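PDB 2P3W: probable serine protease HTRA3 from Homo sapiens, which probably cleaves proteins as a serine protease and carries a PDZ domain that binds C-terminal peptide ligands. Local coordinates for residues R6-T14 against V68-L78; G52-N63 against E80-R89. All blocks are in the same frame, centred on the assembly; numbering follows the deposited sequence.

Contact 1 of 2, residues R6-T14 against V68-L78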
loop_
_atom_site.group_PDB
_atom_site.type_symbol
_atom_site.label_atom_id
_atom_site.label_comp_id
_atom_site.label_asym_id
_atom_site.label_seq_id
_atom_site.Cartn_x
_atom_site.Cartn_y
_atom_site.Cartn_z
ATOM N N ARG A 6 -4.159 -12.173 2.590
ATOM C CA ARG A 6 -3.098 -12.646 1.688
ATOM C C ARG A 6 -2.768 -11.474 0.793
ATOM O O ARG A 6 -3.661 -10.843 0.235
ATOM C CB ARG A 6 -3.578 -13.828 0.805
ATOM C CG ARG A 6 -3.923 -15.040 1.606
ATOM C CD ARG A 6 -4.920 -15.994 0.938
ATOM N NE ARG A 6 -5.734 -16.581 2.004
ATOM C CZ ARG A 6 -5.300 -17.517 2.848
ATOM N NH1 ARG A 6 -4.095 -18.056 2.717
ATOM N NH2 ARG A 6 -6.083 -17.913 3.841
ATOM N N PHE A 7 -1.486 -11.160 0.655
ATOM C CA PHE A 7 -1.117 -10.011 -0.140
ATOM C C PHE A 7 0.222 -10.184 -0.820
ATOM O O PHE A 7 1.087 -10.930 -0.368
ATOM C CB PHE A 7 -1.115 -8.733 0.712
ATOM C CG PHE A 7 0.056 -8.601 1.653
ATOM C CD1 PHE A 7 0.041 -9.212 2.902
ATOM C CD2 PHE A 7 1.176 -7.839 1.305
ATOM C CE1 PHE A 7 1.137 -9.070 3.768
ATOM C CE2 PHE A 7 2.237 -7.725 2.129
ATOM C CZ PHE A 7 2.232 -8.331 3.365
ATOM N N ILE A 8 0.378 -9.486 -1.946
ATOM C CA ILE A 8 1.689 -9.443 -2.602
ATOM C C ILE A 8 2.393 -8.085 -2.569
ATOM O O ILE A 8 3.597 -8.019 -2.823
ATOM C CB ILE A 8 1.647 -9.962 -4.064
ATOM C CG1 ILE A 8 0.707 -9.145 -4.945
ATOM C CG2 ILE A 8 1.239 -11.443 -4.055
ATOM C CD1 ILE A 8 0.755 -9.474 -6.444
ATOM N N GLY A 9 1.671 -7.011 -2.267
ATOM C CA GLY A 9 2.303 -5.724 -2.066
ATOM C C GLY A 9 2.521 -4.867 -3.301
ATOM O O GLY A 9 3.575 -4.232 -3.450
ATOM N N ILE A 10 1.521 -4.818 -4.177
ATOM C CA ILE A 10 1.548 -3.839 -5.259
ATOM C C ILE A 10 0.251 -3.067 -5.300
ATOM O O ILE A 10 -0.801 -3.610 -4.917
ATOM C CB ILE A 10 1.825 -4.490 -6.628
ATOM C CG1 ILE A 10 0.728 -5.455 -7.025
ATOM C CG2 ILE A 10 3.160 -5.227 -6.666
ATOM C CD1 ILE A 10 0.821 -5.861 -8.518
ATOM N N ARG A 11 0.328 -1.817 -5.779
ATOM C CA ARG A 11 -0.868 -1.052 -6.121
ATOM C C ARG A 11 -1.002 -1.164 -7.650
ATOM O O ARG A 11 -0.109 -0.774 -8.390
ATOM C CB ARG A 11 -0.778 0.386 -5.619
ATOM C CG ARG A 11 -2.035 1.183 -5.983
ATOM C CD ARG A 11 -2.437 2.188 -4.944
ATOM N NE ARG A 11 -1.435 3.227 -4.726
ATOM C CZ ARG A 11 -1.233 4.251 -5.532
ATOM N NH1 ARG A 11 -1.949 4.380 -6.627
ATOM N NH2 ARG A 11 -0.316 5.169 -5.224
ATOM N N MET A 12 -2.081 -1.810 -8.084
ATOM C CA MET A 12 -2.223 -2.254 -9.452
ATOM C C MET A 12 -3.299 -1.467 -10.173
ATOM O O MET A 12 -4.280 -1.005 -9.566
ATOM C CB MET A 12 -2.556 -3.758 -9.479
ATOM C CG MET A 12 -3.863 -4.135 -8.805
ATOM S SD MET A 12 -4.354 -5.849 -8.989
ATOM C CE MET A 12 -5.756 -5.900 -7.937
ATOM N N ARG A 13 -3.112 -1.295 -11.476
ATOM C CA ARG A 13 -4.057 -0.624 -12.340
ATOM C C ARG A 13 -4.275 -1.457 -13.608
ATOM O O ARG A 13 -3.309 -1.951 -14.203
ATOM C CB ARG A 13 -3.481 0.737 -12.747
ATOM C CG ARG A 13 -3.346 1.711 -11.600
ATOM C CD ARG A 13 -2.658 2.998 -12.009
ATOM N NE ARG A 13 -3.390 3.743 -13.036
ATOM C CZ ARG A 13 -2.915 4.796 -13.705
ATOM N NH1 ARG A 13 -1.670 5.238 -13.517
ATOM N NH2 ARG A 13 -3.686 5.417 -14.592
ATOM N N THR A 14 -5.528 -1.625 -14.028
ATOM C CA THR A 14 -5.816 -2.294 -15.298
ATOM C C THR A 14 -5.304 -1.490 -16.512
ATOM O O THR A 14 -5.591 -0.297 -16.626
ATOM C CB THR A 14 -7.345 -2.521 -15.463
ATOM O OG1 THR A 14 -7.817 -3.318 -14.372
ATOM C CG2 THR A 14 -7.652 -3.215 -16.778
ATOM N N VAL A 68 -6.108 -9.667 -17.994
ATOM C CA VAL A 68 -6.645 -8.479 -18.667
ATOM C C VAL A 68 -7.243 -7.462 -17.690
ATOM O O VAL A 68 -7.429 -6.311 -18.058
ATOM C CB VAL A 68 -7.671 -8.850 -19.759
ATOM C CG1 VAL A 68 -7.025 -9.792 -20.785
ATOM C CG2 VAL A 68 -8.934 -9.488 -19.156
ATOM N N ASP A 69 -7.554 -7.879 -16.460
ATOM C CA ASP A 69 -8.233 -6.981 -15.496
ATOM C C ASP A 69 -7.726 -7.206 -14.094
ATOM O O ASP A 69 -7.438 -8.323 -13.688
ATOM C CB ASP A 69 -9.754 -7.205 -15.516
ATOM C CG ASP A 69 -10.516 -6.118 -14.765
ATOM O OD1 ASP A 69 -10.877 -6.303 -13.576
ATOM O OD2 ASP A 69 -10.726 -5.047 -15.356
ATOM N N SER A 70 -7.588 -6.126 -13.339
ATOM C CA SER A 70 -7.050 -6.227 -11.980
ATOM C C SER A 70 -7.817 -7.232 -11.093
ATOM O O SER A 70 -7.203 -7.927 -10.261
ATOM C CB SER A 70 -6.983 -4.846 -11.340
ATOM O OG SER A 70 -8.276 -4.300 -11.179
ATOM N N SER A 71 -9.126 -7.352 -11.280
ATOM C CA SER A 71 -9.924 -8.303 -10.489
ATOM C C SER A 71 -9.403 -9.738 -10.595
ATOM O O SER A 71 -9.539 -10.541 -9.641
ATOM C CB SER A 71 -11.394 -8.247 -10.913
ATOM O OG SER A 71 -11.569 -8.672 -12.261
ATOM N N GLU A 72 -8.822 -10.078 -11.748
ATOM C CA GLU A 72 -8.289 -11.424 -11.962
ATOM C C GLU A 72 -7.051 -11.630 -11.115
ATOM O O GLU A 72 -6.842 -12.716 -10.583
ATOM C CB GLU A 72 -7.942 -11.652 -13.438
ATOM C CG GLU A 72 -9.153 -11.610 -14.357
ATOM C CD GLU A 72 -8.795 -11.539 -15.825
ATOM O OE1 GLU A 72 -7.712 -11.047 -16.179
ATOM O OE2 GLU A 72 -9.631 -11.963 -16.638
ATOM N N LEU A 73 -6.218 -10.598 -10.967
ATOM C CA LEU A 73 -5.014 -10.742 -10.144
ATOM C C LEU A 73 -5.403 -10.787 -8.654
ATOM O O LEU A 73 -4.860 -11.571 -7.854
ATOM C CB LEU A 73 -4.017 -9.620 -10.418
ATOM C CG LEU A 73 -2.707 -9.722 -9.620
ATOM C CD1 LEU A 73 -1.958 -11.068 -9.837
ATOM C CD2 LEU A 73 -1.855 -8.525 -10.009
ATOM N N GLN A 74 -6.338 -9.937 -8.270
ATOM C CA GLN A 74 -6.900 -10.018 -6.912
ATOM C C GLN A 74 -7.352 -11.459 -6.586
ATOM O O GLN A 74 -7.043 -11.993 -5.512
ATOM C CB GLN A 74 -8.077 -9.055 -6.772
ATOM C CG GLN A 74 -8.507 -8.877 -5.336
ATOM C CD GLN A 74 -9.726 -7.999 -5.179
ATOM O OE1 GLN A 74 -10.062 -7.206 -6.069
ATOM N NE2 GLN A 74 -10.413 -8.140 -4.042
ATOM N N GLU A 75 -8.065 -12.098 -7.509
ATOM C CA GLU A 75 -8.562 -13.458 -7.280
ATOM C C GLU A 75 -7.391 -14.453 -7.173
ATOM O O GLU A 75 -7.402 -15.355 -6.335
ATOM C CB GLU A 75 -9.538 -13.876 -8.390
ATOM C CG GLU A 75 -10.019 -15.330 -8.358
ATOM C CD GLU A 75 -11.110 -15.603 -7.346
ATOM O OE1 GLU A 75 -11.210 -14.872 -6.331
ATOM O OE2 GLU A 75 -11.890 -16.568 -7.584
ATOM N N ALA A 76 -6.385 -14.300 -8.026
ATOM C CA ALA A 76 -5.188 -15.174 -7.940
ATOM C C ALA A 76 -4.443 -15.040 -6.615
ATOM O O ALA A 76 -4.049 -16.038 -6.010
ATOM C CB ALA A 76 -4.267 -14.925 -9.083
ATOM N N VAL A 77 -4.253 -13.813 -6.149
ATOM C CA VAL A 77 -3.624 -13.569 -4.846
ATOM C C VAL A 77 -4.402 -14.223 -3.696
ATOM O O VAL A 77 -3.829 -14.709 -2.738
ATOM C CB VAL A 77 -3.466 -12.059 -4.603
ATOM C CG1 VAL A 77 -3.000 -11.777 -3.247
ATOM C CG2 VAL A 77 -2.496 -11.476 -5.606
ATOM N N LEU A 78 -5.706 -14.244 -3.828
ATOM C CA LEU A 78 -6.588 -14.803 -2.808
ATOM C C LEU A 78 -6.569 -16.311 -2.812
ATOM O O LEU A 78 -6.831 -16.931 -1.773
ATOM C CB LEU A 78 -8.013 -14.308 -3.090
ATOM C CG LEU A 78 -9.138 -14.677 -2.130
ATOM C CD1 LEU A 78 -8.860 -14.172 -0.696
ATOM C CD2 LEU A 78 -10.459 -14.136 -2.665
HETATM O O HOH W 1 -7.188 -1.803 -10.015
HETATM O O HOH W 2 -10.153 -2.415 -13.626
#
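Met12 of strand 10-14 lies against the first turns of helix 70-79, the two walling the peptide groove of a PDZ domain. The groove holds the C-terminal tail of the second subunit, which carries the phage-derived FGRWV sequence; its backbone pairs antiparallel with Arg11 and Met12, and its Val112 packs on Ile10. From CB, Met12 sets CG between the backbone N and the carbonyl carbon (chi1 62°), then runs extended toward the helix. CG passes Ser70 CB; SD sits 3.7 Å from Ser70 CB and 3.8 Å from Leu73 CD2; CE ends 3.4 Å from Ser70 O and brushes Gln74 CB, while Gln74 OE1 accepts from Arg110 NE of the second subunit. Ile10 CD1 meets Leu73 CD2 at 4.1 Å, the side chains crossing at about a right angle, and Ile8 sets CD1 on Val77 CG2. Ser70 N ties the helix start to the strand, donating to Thr14 OG1 (3.0 Å, 163°). Asp69, the N-cap, forms a capping box with Glu72: Asp69 OD1 takes Ser71 N and Ser71 OG from opposite faces of its carboxylate, and Glu72 OE1 takes Asp69 N. Asp69 OD2 accepts from a water 2.6 Å from Thr14 OG1.

Contact 2 of 2, residues G52-N63 against E80-R89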
loop_
_atom_site.group_PDB
_atom_site.type_symbol
_atom_site.label_atom_id
_atom_site.label_comp_id
_atom_site.label_asym_id
_atom_site.label_seq_id
_atom_site.Cartn_x
_atom_site.Cartn_y
_atom_site.Cartn_z
ATOM N N GLY A 52 11.505 -8.945 -6.661
ATOM C CA GLY A 52 12.117 -8.182 -7.771
ATOM C C GLY A 52 11.193 -7.379 -8.669
ATOM O O GLY A 52 11.631 -6.799 -9.673
ATOM N N ILE A 53 9.916 -7.356 -8.344
ATOM C CA ILE A 53 8.967 -6.557 -9.099
ATOM C C ILE A 53 9.222 -5.063 -8.813
ATOM O O ILE A 53 9.604 -4.683 -7.696
ATOM C CB ILE A 53 7.540 -7.016 -8.793
ATOM C CG1 ILE A 53 7.344 -8.455 -9.394
ATOM C CG2 ILE A 53 6.522 -6.021 -9.348
ATOM C CD1 ILE A 53 6.058 -9.110 -9.116
ATOM N N GLN A 54 9.047 -4.237 -9.843
ATOM C CA GLN A 54 9.367 -2.809 -9.792
ATOM C C GLN A 54 8.220 -1.998 -10.369
ATOM O O GLN A 54 7.490 -2.470 -11.244
ATOM C CB GLN A 54 10.642 -2.526 -10.564
ATOM C CG GLN A 54 11.861 -3.119 -9.880
ATOM C CD GLN A 54 13.116 -3.131 -10.728
ATOM O OE1 GLN A 54 13.166 -2.520 -11.809
ATOM N NE2 GLN A 54 14.174 -3.799 -10.217
ATOM N N ASP A 55 8.052 -0.759 -9.893
ATOM C CA ASP A 55 6.979 0.042 -10.470
ATOM C C ASP A 55 7.244 0.297 -11.961
ATOM O O ASP A 55 8.389 0.345 -12.437
ATOM C CB ASP A 55 6.680 1.312 -9.670
ATOM C CG ASP A 55 7.894 2.149 -9.410
ATOM O OD1 ASP A 55 8.723 2.319 -10.327
ATOM O OD2 ASP A 55 8.001 2.674 -8.291
ATOM N N GLY A 56 6.163 0.357 -12.718
ATOM C CA GLY A 56 6.228 0.447 -14.166
ATOM C C GLY A 56 6.106 -0.912 -14.854
ATOM O O GLY A 56 5.877 -0.966 -16.073
ATOM N N ASP A 57 6.310 -1.995 -14.096
ATOM C CA ASP A 57 6.208 -3.360 -14.623
ATOM C C ASP A 57 4.786 -3.599 -15.091
ATOM O O ASP A 57 3.838 -3.046 -14.525
ATOM C CB ASP A 57 6.575 -4.378 -13.549
ATOM C CG ASP A 57 8.059 -4.543 -13.358
ATOM O OD1 ASP A 57 8.855 -3.924 -14.094
ATOM O OD2 ASP A 57 8.413 -5.366 -12.478
ATOM N N ILE A 58 4.611 -4.372 -16.151
ATOM C CA ILE A 58 3.261 -4.831 -16.518
ATOM C C ILE A 58 3.178 -6.341 -16.344
ATOM O O ILE A 58 3.951 -7.073 -16.959
ATOM C CB ILE A 58 2.892 -4.416 -17.960
ATOM C CG1 ILE A 58 2.914 -2.891 -18.120
ATOM C CG2 ILE A 58 1.497 -4.942 -18.346
ATOM C CD1 ILE A 58 2.941 -2.370 -19.539
ATOM N N ILE A 59 2.213 -6.801 -15.554
ATOM C CA ILE A 59 2.010 -8.213 -15.271
ATOM C C ILE A 59 1.016 -8.704 -16.316
ATOM O O ILE A 59 -0.103 -8.175 -16.432
ATOM C CB ILE A 59 1.508 -8.454 -13.818
ATOM C CG1 ILE A 59 2.495 -7.849 -12.795
ATOM C CG2 ILE A 59 1.313 -9.939 -13.575
ATOM C CD1 ILE A 59 1.995 -7.809 -11.394
ATOM N N VAL A 60 1.437 -9.685 -17.125
ATOM C CA VAL A 60 0.621 -10.171 -18.231
ATOM C C VAL A 60 0.051 -11.590 -18.090
ATOM O O VAL A 60 -0.939 -11.904 -18.735
ATOM C CB VAL A 60 1.348 -10.003 -19.575
ATOM C CG1 VAL A 60 1.637 -8.508 -19.807
ATOM C CG2 VAL A 60 2.634 -10.805 -19.613
ATOM N N LYS A 61 0.652 -12.428 -17.246
ATOM C CA LYS A 61 0.137 -13.759 -16.970
ATOM C C LYS A 61 0.402 -14.156 -15.530
ATOM O O LYS A 61 1.334 -13.660 -14.896
ATOM C CB LYS A 61 0.790 -14.803 -17.882
ATOM C CG LYS A 61 0.405 -14.680 -19.333
ATOM C CD LYS A 61 0.854 -15.909 -20.135
ATOM C CE LYS A 61 0.306 -15.861 -21.558
ATOM N NZ LYS A 61 -1.165 -16.153 -21.597
ATOM N N VAL A 62 -0.467 -15.012 -15.012
ATOM C CA VAL A 62 -0.270 -15.632 -13.704
ATOM C C VAL A 62 -0.479 -17.136 -13.863
ATOM O O VAL A 62 -1.513 -17.572 -14.370
ATOM C CB VAL A 62 -1.206 -15.040 -12.630
ATOM C CG1 VAL A 62 -2.680 -15.101 -13.044
ATOM C CG2 VAL A 62 -1.013 -15.731 -11.283
ATOM N N ASN A 63 0.534 -17.912 -13.478
ATOM C CA ASN A 63 0.491 -19.375 -13.613
ATOM C C ASN A 63 0.045 -19.789 -15.031
ATOM O O ASN A 63 -0.710 -20.749 -15.232
ATOM C CB ASN A 63 -0.359 -19.968 -12.468
ATOM C CG ASN A 63 0.300 -19.785 -11.100
ATOM O OD1 ASN A 63 1.524 -19.631 -10.997
ATOM N ND2 ASN A 63 -0.499 -19.804 -10.034
ATOM N N GLU A 80 -4.268 -18.713 -4.998
ATOM C CA GLU A 80 -3.129 -19.499 -5.433
ATOM C C GLU A 80 -1.860 -19.067 -4.688
ATOM O O GLU A 80 -1.732 -17.948 -4.232
ATOM C CB GLU A 80 -2.936 -19.313 -6.912
ATOM C CG GLU A 80 -4.120 -19.886 -7.705
ATOM C CD GLU A 80 -4.061 -19.470 -9.140
ATOM O OE1 GLU A 80 -3.294 -20.092 -9.897
ATOM O OE2 GLU A 80 -4.796 -18.520 -9.504
ATOM N N SER A 81 -0.942 -20.017 -4.542
ATOM C CA SER A 81 0.311 -19.776 -3.872
ATOM C C SER A 81 1.356 -20.820 -4.262
ATOM O O SER A 81 1.116 -22.047 -4.120
ATOM C CB SER A 81 0.115 -19.828 -2.361
ATOM O OG SER A 81 1.307 -19.419 -1.686
ATOM N N PRO A 82 2.529 -20.363 -4.752
ATOM C CA PRO A 82 2.919 -19.009 -5.086
ATOM C C PRO A 82 2.298 -18.669 -6.438
ATOM O O PRO A 82 1.629 -19.516 -7.040
ATOM C CB PRO A 82 4.445 -19.096 -5.204
ATOM C CG PRO A 82 4.645 -20.484 -5.710
ATOM C CD PRO A 82 3.597 -21.327 -5.040
ATOM N N LEU A 83 2.587 -17.475 -6.919
ATOM C CA LEU A 83 2.162 -16.985 -8.225
ATOM C C LEU A 83 3.383 -16.855 -9.135
ATOM O O LEU A 83 4.325 -16.094 -8.824
ATOM C CB LEU A 83 1.505 -15.611 -8.071
ATOM C CG LEU A 83 0.293 -15.475 -7.120
ATOM C CD1 LEU A 83 -0.303 -14.066 -7.277
ATOM C CD2 LEU A 83 -0.710 -16.495 -7.427
ATOM N N LEU A 84 3.349 -17.575 -10.261
ATOM C CA LEU A 84 4.344 -17.412 -11.317
ATOM C C LEU A 84 3.873 -16.276 -12.219
ATOM O O LEU A 84 2.966 -16.448 -13.022
ATOM C CB LEU A 84 4.538 -18.734 -12.067
ATOM C CG LEU A 84 5.071 -19.906 -11.236
ATOM C CD1 LEU A 84 4.917 -21.211 -11.978
ATOM C CD2 LEU A 84 6.522 -19.697 -10.848
ATOM N N LEU A 85 4.502 -15.112 -12.065
ATOM C CA LEU A 85 4.047 -13.888 -12.721
ATOM C C LEU A 85 4.965 -13.559 -13.884
ATOM O O LEU A 85 6.167 -13.439 -13.682
ATOM C CB LEU A 85 4.017 -12.718 -11.738
ATOM C CG LEU A 85 3.050 -12.846 -10.536
ATOM C CD1 LEU A 85 3.086 -11.658 -9.627
ATOM C CD2 LEU A 85 1.637 -13.092 -11.031
ATOM N N GLU A 86 4.378 -13.425 -15.068
ATOM C CA GLU A 86 5.068 -13.017 -16.289
ATOM C C GLU A 86 4.953 -11.508 -16.391
ATOM O O GLU A 86 3.848 -10.959 -16.361
ATOM C CB GLU A 86 4.378 -13.672 -17.494
ATOM C CG GLU A 86 5.050 -13.564 -18.883
ATOM C CD GLU A 86 4.378 -14.503 -19.920
ATOM O OE1 GLU A 86 4.257 -15.727 -19.668
ATOM O OE2 GLU A 86 3.943 -14.016 -20.983
ATOM N N VAL A 87 6.094 -10.845 -16.517
ATOM C CA VAL A 87 6.163 -9.397 -16.481
ATOM C C VAL A 87 6.880 -8.863 -17.724
ATOM O O VAL A 87 7.855 -9.428 -18.201
ATOM C CB VAL A 87 6.930 -8.936 -15.208
ATOM C CG1 VAL A 87 7.520 -7.535 -15.358
ATOM C CG2 VAL A 87 6.049 -9.077 -13.944
ATOM N N ARG A 88 6.351 -7.767 -18.251
ATOM C CA ARG A 88 7.007 -6.987 -19.287
ATOM C C ARG A 88 7.638 -5.775 -18.629
ATOM O O ARG A 88 6.921 -4.983 -17.992
ATOM C CB ARG A 88 5.988 -6.496 -20.311
ATOM C CG ARG A 88 5.194 -7.582 -20.981
ATOM C CD ARG A 88 6.027 -8.357 -21.957
ATOM N NE ARG A 88 5.234 -9.450 -22.511
ATOM C CZ ARG A 88 5.274 -10.723 -22.106
ATOM N NH1 ARG A 88 6.085 -11.112 -21.123
ATOM N NH2 ARG A 88 4.483 -11.621 -22.704
ATOM N N ARG A 89 8.955 -5.617 -18.804
ATOM C CA ARG A 89 9.694 -4.467 -18.287
ATOM C C ARG A 89 10.480 -3.844 -19.430
ATOM O O ARG A 89 11.510 -4.346 -19.796
ATOM C CB ARG A 89 10.642 -4.917 -17.179
ATOM C CG ARG A 89 11.440 -3.762 -16.532
ATOM C CD ARG A 89 12.324 -4.248 -15.448
ATOM N NE ARG A 89 11.543 -4.733 -14.303
ATOM C CZ ARG A 89 12.056 -5.430 -13.285
ATOM N NH1 ARG A 89 13.341 -5.753 -13.266
ATOM N NH2 ARG A 89 11.271 -5.836 -12.306
HETATM O O HOH W 3 14.110 -7.365 -10.876
HETATM O O HOH W 4 6.948 -2.246 -18.965
HETATM O O HOH W 5 2.623 -21.544 -8.926
#
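Strands 58-62 and 83-89 pair antiparallel, with Ile58-Arg88 and Lys61-Glu86 as hydrogen-bonded pairs, Ile59-Val87 and Val62-Leu85 as non-hydrogen-bonded ones, and a beta bulge shifting the register by one between Ile59 and Lys61. On the buried face, Leu85 CD2 lies 3.7 Å from Val62 CG2, Ile59 CG1 meets Val87 CG2, and Ile53 CD1 touches Leu85 CD1, these last side chains crossing at about a right angle. At the bulge, Val60 CG2 sits 3.6 Å over the centre of the Arg88 guanidinium, which forms salt bridges with Glu86 and Asp93. This pairing belongs to the antiparallel sheet of the PDZ fold, and side chains close both ends. Arg89 runs extended to CD, then bends (chi3 -68°) to grip Asp57 side-on: NE gives to OD1 (2.8 Å, 171°) and NH2 to OD2 (2.9 Å), both on syn lone pairs, the groups nearly coplanar. NH2 also donates to Gly52 O in the same plane, and the Gln54 amide stacks over one guanidinium face, its plane 7° away. Asp57 OD2 also accepts Gln54 N. At the other end Asn63 OD1 takes Leu84 N, and ND2 meets Glu80 OE1 (2.8 Å) from above its carboxylate; Glu80 also salt-bridges Arg65.

The segments alternate along the chain, 6-14, 52-63, 68-78, then 80-89, so the two contacts interlock within one PDZ domain, their centres about 10 Å apart. One sheet serves both: strand 10-14 of contact 1 pairs with strand 37-42, which in turn pairs with strand 58-62 of contact 2. Helix 70-79 is followed in the chain by strand 83-89, after the short link 80-82. The contacts touch through a shared hydrophobic interior, where Ile10 CD1 lies 3.7 Å from Ile59 CD1, Val77 CG2 meets Leu83 CD1, and Ala76 CB rests on Val62 CG2. The helix lining the peptide groove in contact 1 is thus packed onto the strands of contact 2, so the groove is built on the same hydrophobic interior as the sheet.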